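Local coordinates for protein biliverdin reductase (Synechocystis sp., PDB 5B3T) that reduces biliverdin, a linear tetrapyrrole of the heme-degrading pathway, in a reaction that depends on NAD(P)H, at residues Val101-Pro106 and Lys126-Glu131; Ile83-Gly88 and Leu107-Ala112; Val153-Tyr158 and Gly231-Val236. One frame throughout, in Å; residues are numbered along the deposited sequence.

Contact 1 (Val101-Pro106 and Lys126-Glu131)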
loop_
_atom_site.group_PDB
_atom_site.type_symbol
_atom_site.label_atom_id
_atom_site.label_comp_id
_atom_site.label_asym_id
_atom_site.label_seq_id
_atom_site.Cartn_x
_atom_site.Cartn_y
_atom_site.Cartn_z
ATOM N N VAL A 101 8.366 2.577 -13.599
ATOM C CA VAL A 101 7.713 3.028 -12.375
ATOM C C VAL A 101 7.403 1.826 -11.492
ATOM O O VAL A 101 6.810 0.843 -11.952
ATOM C CB VAL A 101 6.426 3.822 -12.669
ATOM C CG1 VAL A 101 5.740 4.219 -11.368
ATOM C CG2 VAL A 101 6.735 5.056 -13.504
ATOM N N VAL A 102 7.812 1.906 -10.229
ATOM C CA VAL A 102 7.364 0.997 -9.183
ATOM C C VAL A 102 6.741 1.841 -8.084
ATOM O O VAL A 102 7.331 2.838 -7.652
ATOM C CB VAL A 102 8.513 0.135 -8.627
ATOM C CG1 VAL A 102 8.040 -0.655 -7.410
ATOM C CG2 VAL A 102 9.042 -0.797 -9.702
ATOM N N LEU A 103 5.550 1.452 -7.643
ATOM C CA LEU A 103 4.834 2.169 -6.601
ATOM C C LEU A 103 4.569 1.256 -5.416
ATOM O O LEU A 103 4.297 0.063 -5.584
ATOM C CB LEU A 103 3.492 2.716 -7.107
ATOM C CG LEU A 103 3.441 3.796 -8.184
ATOM C CD1 LEU A 103 2.764 3.253 -9.429
ATOM C CD2 LEU A 103 2.701 5.020 -7.663
ATOM N N GLU A 104 4.662 1.823 -4.220
ATOM C CA GLU A 104 3.942 1.281 -3.082
ATOM C C GLU A 104 2.504 1.769 -3.182
ATOM O O GLU A 104 2.268 2.968 -3.354
ATOM C CB GLU A 104 4.578 1.733 -1.767
ATOM C CG GLU A 104 3.956 1.116 -0.520
ATOM C CD GLU A 104 4.302 -0.354 -0.356
ATOM O OE1 GLU A 104 5.204 -0.841 -1.072
ATOM O OE2 GLU A 104 3.680 -1.023 0.495
ATOM N N TYR A 105 1.552 0.841 -3.123
ATOM C CA TYR A 105 0.134 1.179 -3.214
ATOM C C TYR A 105 -0.175 2.339 -2.265
ATOM O O TYR A 105 0.320 2.357 -1.142
ATOM C CB TYR A 105 -0.725 -0.044 -2.885
ATOM C CG TYR A 105 -2.183 0.130 -3.218
ATOM C CD1 TYR A 105 -2.658 -0.132 -4.497
ATOM C CD2 TYR A 105 -3.087 0.569 -2.259
ATOM C CE1 TYR A 105 -3.991 0.033 -4.810
ATOM C CE2 TYR A 105 -4.423 0.741 -2.564
ATOM C CZ TYR A 105 -4.870 0.469 -3.839
ATOM O OH TYR A 105 -6.201 0.635 -4.145
ATOM N N PRO A 106 -0.998 3.312 -2.698
ATOM C CA PRO A 106 -1.935 3.391 -3.828
ATOM C C PRO A 106 -1.338 3.569 -5.219
ATOM O O PRO A 106 -0.239 4.101 -5.386
ATOM C CB PRO A 106 -2.771 4.620 -3.479
ATOM C CG PRO A 106 -1.803 5.510 -2.790
ATOM C CD PRO A 106 -0.916 4.597 -1.981
ATOM N N LYS A 126 6.960 0.667 -20.922
ATOM C CA LYS A 126 7.667 0.822 -19.661
ATOM C C LYS A 126 6.949 0.046 -18.565
ATOM O O LYS A 126 5.735 -0.170 -18.625
ATOM C CB LYS A 126 7.776 2.299 -19.259
ATOM C CG LYS A 126 8.629 3.139 -20.193
ATOM C CD LYS A 126 10.111 2.857 -20.004
ATOM C CE LYS A 126 10.925 3.421 -21.158
ATOM N NZ LYS A 126 12.388 3.389 -20.888
ATOM N N LEU A 127 7.716 -0.366 -17.561
ATOM C CA LEU A 127 7.160 -1.094 -16.431
ATOM C C LEU A 127 6.274 -0.189 -15.584
ATOM O O LEU A 127 6.626 0.957 -15.288
ATOM C CB LEU A 127 8.286 -1.669 -15.572
ATOM C CG LEU A 127 7.900 -2.378 -14.271
ATOM C CD1 LEU A 127 7.090 -3.635 -14.559
ATOM C CD2 LEU A 127 9.138 -2.702 -13.438
ATOM N N LEU A 128 5.110 -0.710 -15.202
ATOM C CA LEU A 128 4.272 -0.110 -14.168
ATOM C C LEU A 128 3.947 -1.217 -13.176
ATOM O O LEU A 128 3.118 -2.087 -13.462
ATOM C CB LEU A 128 2.998 0.508 -14.742
ATOM C CG LEU A 128 2.023 1.068 -13.700
ATOM C CD1 LEU A 128 2.650 2.223 -12.932
ATOM C CD2 LEU A 128 0.725 1.506 -14.354
ATOM N N HIS A 129 4.612 -1.192 -12.025
ATOM C CA HIS A 129 4.546 -2.266 -11.046
ATOM C C HIS A 129 4.127 -1.692 -9.701
ATOM O O HIS A 129 4.706 -0.704 -9.237
ATOM C CB HIS A 129 5.901 -2.971 -10.937
ATOM C CG HIS A 129 5.955 -4.031 -9.883
ATOM N ND1 HIS A 129 5.195 -5.178 -9.938
ATOM C CD2 HIS A 129 6.695 -4.122 -8.752
ATOM C CE1 HIS A 129 5.459 -5.928 -8.882
ATOM N NE2 HIS A 129 6.366 -5.310 -8.147
ATOM N N VAL A 130 3.121 -2.306 -9.083
ATOM C CA VAL A 130 2.587 -1.851 -7.806
ATOM C C VAL A 130 2.529 -3.035 -6.852
ATOM O O VAL A 130 2.028 -4.107 -7.215
ATOM C CB VAL A 130 1.187 -1.224 -7.955
ATOM C CG1 VAL A 130 0.667 -0.748 -6.601
ATOM C CG2 VAL A 130 1.213 -0.081 -8.954
ATOM N N GLU A 131 3.039 -2.843 -5.640
ATOM C CA GLU A 131 2.847 -3.792 -4.555
ATOM C C GLU A 131 2.363 -3.048 -3.319
ATOM O O GLU A 131 2.409 -1.817 -3.243
ATOM C CB GLU A 131 4.129 -4.575 -4.238
ATOM C CG GLU A 131 4.098 -6.036 -4.689
ATOM C CD GLU A 131 3.030 -6.875 -3.986
ATOM O OE1 GLU A 131 2.383 -6.384 -3.034
ATOM O OE2 GLU A 131 2.838 -8.042 -4.389
#

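Contact 2 (Ile83-Gly88 and Leu107-Ala112)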
loop_
_atom_site.group_PDB
_atom_site.type_symbol
_atom_site.label_atom_id
_atom_site.label_comp_id
_atom_site.label_asym_id
_atom_site.label_seq_id
_atom_site.Cartn_x
_atom_site.Cartn_y
_atom_site.Cartn_z
ATOM N N ILE A 83 3.452 10.866 -0.365
ATOM C CA ILE A 83 2.121 11.341 0.004
ATOM C C ILE A 83 1.062 10.688 -0.879
ATOM O O ILE A 83 1.201 10.658 -2.109
ATOM C CB ILE A 83 2.086 12.875 -0.115
ATOM C CG1 ILE A 83 3.031 13.510 0.917
ATOM C CG2 ILE A 83 0.682 13.392 0.017
ATOM C CD1 ILE A 83 3.286 15.010 0.695
ATOM N N ASN A 84 -0.015 10.229 -0.267
ATOM C CA ASN A 84 -1.036 9.440 -0.956
ATOM C C ASN A 84 -1.530 10.125 -2.224
ATOM O O ASN A 84 -1.591 9.510 -3.295
ATOM C CB ASN A 84 -2.218 9.173 -0.016
ATOM C CG ASN A 84 -1.914 8.113 1.024
ATOM O OD1 ASN A 84 -0.924 7.389 0.918
ATOM N ND2 ASN A 84 -2.775 8.009 2.030
ATOM N N GLN A 85 -1.889 11.406 -2.119
ATOM C CA GLN A 85 -2.526 12.100 -3.236
ATOM C C GLN A 85 -1.618 12.177 -4.459
ATOM O O GLN A 85 -2.109 12.238 -5.591
ATOM C CB GLN A 85 -2.947 13.504 -2.797
ATOM C CG GLN A 85 -3.758 14.274 -3.833
ATOM C CD GLN A 85 -4.154 15.660 -3.355
ATOM O OE1 GLN A 85 -3.411 16.313 -2.620
ATOM N NE2 GLN A 85 -5.329 16.117 -3.774
ATOM N N LEU A 86 -0.300 12.157 -4.257
ATOM C CA LEU A 86 0.649 12.421 -5.333
ATOM C C LEU A 86 0.909 11.226 -6.243
ATOM O O LEU A 86 1.454 11.418 -7.336
ATOM C CB LEU A 86 1.983 12.891 -4.746
ATOM C CG LEU A 86 2.009 14.238 -4.028
ATOM C CD1 LEU A 86 3.403 14.524 -3.492
ATOM C CD2 LEU A 86 1.563 15.337 -4.978
ATOM N N HIS A 87 0.530 10.013 -5.838
ATOM C CA HIS A 87 1.049 8.815 -6.498
ATOM C C HIS A 87 0.635 8.747 -7.965
ATOM O O HIS A 87 1.461 8.456 -8.837
ATOM C CB HIS A 87 0.597 7.567 -5.744
ATOM C CG HIS A 87 1.486 7.211 -4.596
ATOM N ND1 HIS A 87 1.630 5.920 -4.137
ATOM C CD2 HIS A 87 2.287 7.979 -3.819
ATOM C CE1 HIS A 87 2.479 5.908 -3.124
ATOM N NE2 HIS A 87 2.891 7.145 -2.912
ATOM N N GLY A 88 -0.637 9.017 -8.257
ATOM C CA GLY A 88 -1.094 8.950 -9.636
ATOM C C GLY A 88 -0.447 9.992 -10.527
ATOM O O GLY A 88 -0.045 9.694 -11.657
ATOM N N LEU A 107 -2.105 3.126 -6.218
ATOM C CA LEU A 107 -1.742 3.334 -7.614
ATOM C C LEU A 107 -2.230 4.686 -8.120
ATOM O O LEU A 107 -1.497 5.387 -8.827
ATOM C CB LEU A 107 -2.312 2.199 -8.469
ATOM C CG LEU A 107 -2.423 2.376 -9.987
ATOM C CD1 LEU A 107 -1.055 2.581 -10.617
ATOM C CD2 LEU A 107 -3.120 1.164 -10.597
ATOM N N ALA A 108 -3.455 5.071 -7.768
ATOM C CA ALA A 108 -4.047 6.317 -8.245
ATOM C C ALA A 108 -5.264 6.632 -7.381
ATOM O O ALA A 108 -5.644 5.855 -6.499
ATOM C CB ALA A 108 -4.424 6.226 -9.725
ATOM N N LEU A 109 -5.881 7.783 -7.655
ATOM C CA LEU A 109 -7.039 8.223 -6.885
ATOM C C LEU A 109 -8.335 7.582 -7.367
ATOM O O LEU A 109 -9.279 7.441 -6.580
ATOM C CB LEU A 109 -7.159 9.748 -6.948
ATOM C CG LEU A 109 -6.076 10.555 -6.230
ATOM C CD1 LEU A 109 -6.118 12.015 -6.663
ATOM C CD2 LEU A 109 -6.249 10.435 -4.725
ATOM N N THR A 110 -8.415 7.210 -8.644
ATOM C CA THR A 110 -9.620 6.613 -9.203
ATOM C C THR A 110 -9.235 5.452 -10.107
ATOM O O THR A 110 -8.118 5.394 -10.626
ATOM C CB THR A 110 -10.455 7.621 -10.011
ATOM O OG1 THR A 110 -9.761 7.962 -11.218
ATOM C CG2 THR A 110 -10.717 8.889 -9.211
ATOM N N TYR A 111 -10.184 4.530 -10.292
ATOM C CA TYR A 111 -9.987 3.416 -11.214
ATOM C C TYR A 111 -9.642 3.911 -12.613
ATOM O O TYR A 111 -8.782 3.336 -13.291
ATOM C CB TYR A 111 -11.245 2.543 -11.242
ATOM C CG TYR A 111 -11.127 1.268 -12.045
ATOM C CD1 TYR A 111 -10.590 0.118 -11.481
ATOM C CD2 TYR A 111 -11.574 1.206 -13.359
ATOM C CE1 TYR A 111 -10.488 -1.055 -12.209
ATOM C CE2 TYR A 111 -11.479 0.036 -14.093
ATOM C CZ TYR A 111 -10.934 -1.089 -13.515
ATOM O OH TYR A 111 -10.837 -2.251 -14.245
ATOM N N ALA A 112 -10.298 4.988 -13.056
ATOM C CA ALA A 112 -10.040 5.527 -14.388
ATOM C C ALA A 112 -8.593 5.982 -14.536
ATOM O O ALA A 112 -7.958 5.730 -15.566
ATOM C CB ALA A 112 -10.996 6.683 -14.679
#

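Contact 3 (Val153-Tyr158 and Gly231-Val236)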
loop_
_atom_site.group_PDB
_atom_site.type_symbol
_atom_site.label_atom_id
_atom_site.label_comp_id
_atom_site.label_asym_id
_atom_site.label_seq_id
_atom_site.Cartn_x
_atom_site.Cartn_y
_atom_site.Cartn_z
ATOM N N VAL A 153 -14.417 -19.508 4.521
ATOM C CA VAL A 153 -14.341 -18.302 5.339
ATOM C C VAL A 153 -15.667 -17.559 5.232
ATOM O O VAL A 153 -16.103 -17.204 4.132
ATOM C CB VAL A 153 -13.170 -17.414 4.899
ATOM C CG1 VAL A 153 -13.014 -16.230 5.845
ATOM C CG2 VAL A 153 -11.886 -18.228 4.831
ATOM N N PHE A 154 -16.313 -17.325 6.377
ATOM C CA PHE A 154 -17.626 -16.697 6.405
ATOM C C PHE A 154 -17.673 -15.373 7.154
ATOM O O PHE A 154 -18.635 -14.621 6.969
ATOM C CB PHE A 154 -18.665 -17.646 7.026
ATOM C CG PHE A 154 -18.299 -18.136 8.401
ATOM C CD1 PHE A 154 -18.615 -17.388 9.525
ATOM C CD2 PHE A 154 -17.649 -19.350 8.570
ATOM C CE1 PHE A 154 -18.280 -17.836 10.791
ATOM C CE2 PHE A 154 -17.314 -19.805 9.837
ATOM C CZ PHE A 154 -17.628 -19.046 10.946
ATOM N N TYR A 155 -16.679 -15.066 7.983
ATOM C CA TYR A 155 -16.699 -13.843 8.773
ATOM C C TYR A 155 -15.267 -13.395 9.014
ATOM O O TYR A 155 -14.446 -14.179 9.498
ATOM C CB TYR A 155 -17.430 -14.062 10.102
ATOM C CG TYR A 155 -17.685 -12.808 10.912
ATOM C CD1 TYR A 155 -18.098 -11.630 10.302
ATOM C CD2 TYR A 155 -17.543 -12.814 12.294
ATOM C CE1 TYR A 155 -18.341 -10.484 11.047
ATOM C CE2 TYR A 155 -17.786 -11.678 13.046
ATOM C CZ TYR A 155 -18.185 -10.516 12.419
ATOM O OH TYR A 155 -18.428 -9.384 13.166
ATOM N N ALA A 156 -14.972 -12.146 8.667
ATOM C CA ALA A 156 -13.644 -11.585 8.854
ATOM C C ALA A 156 -13.772 -10.162 9.374
ATOM O O ALA A 156 -14.718 -9.445 9.037
ATOM C CB ALA A 156 -12.827 -11.592 7.556
ATOM N N ARG A 157 -12.808 -9.759 10.197
ATOM C CA ARG A 157 -12.788 -8.410 10.743
ATOM C C ARG A 157 -11.361 -7.889 10.732
ATOM O O ARG A 157 -10.458 -8.522 11.289
ATOM C CB ARG A 157 -13.358 -8.367 12.166
ATOM C CG ARG A 157 -13.440 -6.962 12.739
ATOM C CD ARG A 157 -14.280 -6.919 14.002
ATOM N NE ARG A 157 -14.850 -5.591 14.210
ATOM C CZ ARG A 157 -14.250 -4.631 14.903
ATOM N NH1 ARG A 157 -13.070 -4.862 15.457
ATOM N NH2 ARG A 157 -14.829 -3.447 15.045
ATOM N N TYR A 158 -11.170 -6.739 10.092
ATOM C CA TYR A 158 -9.872 -6.082 9.977
ATOM C C TYR A 158 -10.037 -4.667 10.514
ATOM O O TYR A 158 -10.686 -3.830 9.878
ATOM C CB TYR A 158 -9.391 -6.092 8.522
ATOM C CG TYR A 158 -8.144 -5.285 8.229
ATOM C CD1 TYR A 158 -7.108 -5.192 9.150
ATOM C CD2 TYR A 158 -7.994 -4.638 7.009
ATOM C CE1 TYR A 158 -5.968 -4.456 8.870
ATOM C CE2 TYR A 158 -6.859 -3.905 6.719
ATOM C CZ TYR A 158 -5.850 -3.817 7.651
ATOM O OH TYR A 158 -4.722 -3.085 7.360
ATOM N N GLY A 231 -19.820 -15.632 -0.162
ATOM C CA GLY A 231 -20.550 -15.620 1.089
ATOM C C GLY A 231 -19.901 -14.840 2.213
ATOM O O GLY A 231 -20.567 -14.572 3.223
ATOM N N LEU A 232 -18.629 -14.467 2.077
ATOM C CA LEU A 232 -17.915 -13.840 3.183
ATOM C C LEU A 232 -18.515 -12.485 3.532
ATOM O O LEU A 232 -18.770 -11.656 2.653
ATOM C CB LEU A 232 -16.436 -13.677 2.836
ATOM C CG LEU A 232 -15.607 -12.850 3.825
ATOM C CD1 LEU A 232 -15.576 -13.497 5.203
ATOM C CD2 LEU A 232 -14.200 -12.642 3.300
ATOM N N LYS A 233 -18.751 -12.272 4.823
ATOM C CA LYS A 233 -19.083 -10.962 5.365
ATOM C C LYS A 233 -17.852 -10.425 6.085
ATOM O O LYS A 233 -17.351 -11.060 7.020
ATOM C CB LYS A 233 -20.272 -11.047 6.319
ATOM C CG LYS A 233 -20.422 -9.831 7.218
ATOM C CD LYS A 233 -20.760 -8.590 6.412
ATOM C CE LYS A 233 -21.743 -7.717 7.162
ATOM N NZ LYS A 233 -22.687 -7.012 6.253
ATOM N N ALA A 234 -17.364 -9.268 5.649
ATOM C CA ALA A 234 -16.146 -8.687 6.191
ATOM C C ALA A 234 -16.427 -7.297 6.741
ATOM O O ALA A 234 -17.191 -6.525 6.153
ATOM C CB ALA A 234 -15.044 -8.613 5.130
ATOM N N GLU A 235 -15.807 -6.991 7.875
ATOM C CA GLU A 235 -15.852 -5.668 8.475
ATOM C C GLU A 235 -14.463 -5.057 8.374
ATOM O O GLU A 235 -13.473 -5.703 8.733
ATOM C CB GLU A 235 -16.304 -5.745 9.936
ATOM C CG GLU A 235 -17.621 -6.481 10.136
ATOM C CD GLU A 235 -17.894 -6.796 11.593
ATOM O OE1 GLU A 235 -16.957 -6.684 12.410
ATOM O OE2 GLU A 235 -19.039 -7.170 11.920
ATOM N N VAL A 236 -14.387 -3.829 7.864
ATOM C CA VAL A 236 -13.119 -3.136 7.661
ATOM C C VAL A 236 -13.210 -1.784 8.353
ATOM O O VAL A 236 -14.020 -0.936 7.960
ATOM C CB VAL A 236 -12.784 -2.965 6.170
ATOM C CG1 VAL A 236 -11.434 -2.295 6.002
ATOM C CG2 VAL A 236 -12.802 -4.312 5.463
HETATM O O HOH W 1 -20.978 -15.197 5.814
#

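Contact 1 (Val101-Pro106 and Lys126-Glu131)
Strands 101-104 and 128-131 run parallel at a closest axis approach of 4.7 Å and an angle of 17°, pairing Val101 with Leu128, Val102 with His129, Leu103 with Val130 and Glu104 with Glu131. Five backbone hydrogen bonds zigzag between them, from Val101 N to Leu127 O through to Tyr105 N, which reaches Glu131 O at 2.8 Å. That last bond carries the ladder one step beyond the strand, just before the cis peptide that leads into Pro106.

On the face bearing Leu103 and Val130 the packing is wholly apolar. Leu103 CD1 lies between two neighbours, 3.7 Å from Leu128 CD1 and equally 3.7 Å from Val130 CG2. Leu128 CD1 also rests alongside Val101 CG1, at 4.0 Å. With CG1 placed anti to its backbone N (chi1 -179°), Val130 presents that methyl to the edge of the Tyr105 ring, where it lies in the ring plane 4.0 Å from CD1.

The other face is more polar. The edge of the His129 ring brings CD2 to 4.0 Å from Val102 CG1, the two side chains lying side by side, while NE2 is hydrogen-bonded to Asp290 OD1 of helix 283-300. Glu104 OE2 accepts hydrogen bonds from the backbone N atoms of Ile133 and Glu134.

This pair is the last step of a beta-alpha-beta unit, with helix 111-124 between its strands, at one edge of the Rossmann sheet. The ladder uses alternate main-chain groups of 101-105, while Val102 and Glu104 turn theirs to strand 77-80. Its final bond fixes the main chain of Tyr105, an NADP(+)-binding residue whose ring meets Val130 at its edge and Arg191 in a cation-pi contact.

Contact 2 (Ile83-Gly88 and Leu107-Ala112)
Gly88 meets the loop at Leu107 and Ala108 backbone to backbone. Its CA lies 4.2 Å from Ala108 CA and 3.7 Å from Leu107 O, a closeness possible because Gly88 brings no side chain between the chains. Helix 87-96, near its beginning, is thus set directly against the loop that enters helix 111-124. Behind this tight point the methyl of Ala108 and the branches of Leu107 are taken up by Leu117 of that second helix, so the loop is packed between Gly88 and helix 111-124.

Toward the solvent the fit slackens. Leu109 is exposed, and with CG lying beside its own backbone N (chi1 -68°) it reaches over to Gln85, placing CD1 4.2 Å from Gln85 O and 4.3 Å from Gln85 CG. The long side chain of Gln85 runs on toward Gln176 and Gln177 of helix 175-178.

Asn84 and His87 of the first segment bind NADP(+), while Thr110 serves as N-cap of helix 111-124, its OG1 bonded to Met113 N. No hydrogen bond crosses between the two segments, whose join is van der Waals; a polar tie of this cofactor-binding segment lies one residue earlier, from His87 ND1 to Pro106 O.

Contact 3 (Val153-Tyr158 and Gly231-Val236)
Glu235 reaches across from one parallel strand to grip two side chains of the other, Tyr155 and Arg157. Its CB leaves the strand 4.1 Å from Ala156 O and close to Arg157 CG. CG, set beside the backbone N (chi1 -54°), passes 4.2 Å from Tyr155 CE1, and the chain then extends straight to the carboxylate. There the two oxygens part: OE2 accepts a short hydrogen bond from Tyr155 OH at 2.6 Å, whereas OE1 forms a salt bridge with Arg157 NE at 3.0 Å, weak as a hydrogen bond because it is bent. OE2 sits in the plane of the tyrosine ring at its edge, yet the hydroxyl comes from above the carboxylate plane, the two planes standing 90° apart. Two partners on different oxygens should restrain the carboxylate's rotation and probably stabilise its charge.

Four backbone hydrogen bonds, from Lys233 N to Phe154 O through to Tyr158 N to Glu235 O, tie the strands. Leu232 packs on the Ala156 side. Its CD1 presses on the main chain at 3.4 Å from Tyr155 N, and lies beside Val153 CG1. Here Phe154 and Tyr155 form a classic beta bulge facing His254, and a water bridges Phe154 O and Gly231 O.

Strands 153-163 and 233-241 are the parallel neighbours within an otherwise antiparallel sheet of the C-terminal alpha/beta domain. Strand 217-228 flanks 233-241 and strand 248-255 flanks 153-163. Helix 183-189 packs on Tyr158 and Val236, and Phe196 of helix 193-196 touches both Val153 and Leu232.

Contacts 1 and 2 illustrate how segments that alternate along the chain interlock within one Rossmann domain, their centres 11 Å apart. Among the touches that join them are a probable hydrogen bond from His87 ND1 to Pro106 O at 2.9 Å and the apolar meeting of Val130 CG2 with Leu107 CD1 at 3.9 Å. Together they bring Asn84, His87 and Tyr105 to the NADP(+) site, empty in this apo model. Contact 3 belongs to the other domain, its centre about 28 Å from that of contact 1 and 26 Å from that of contact 2. Even so, the side chain of Tyr158 comes within about 10 Å of that of Tyr105.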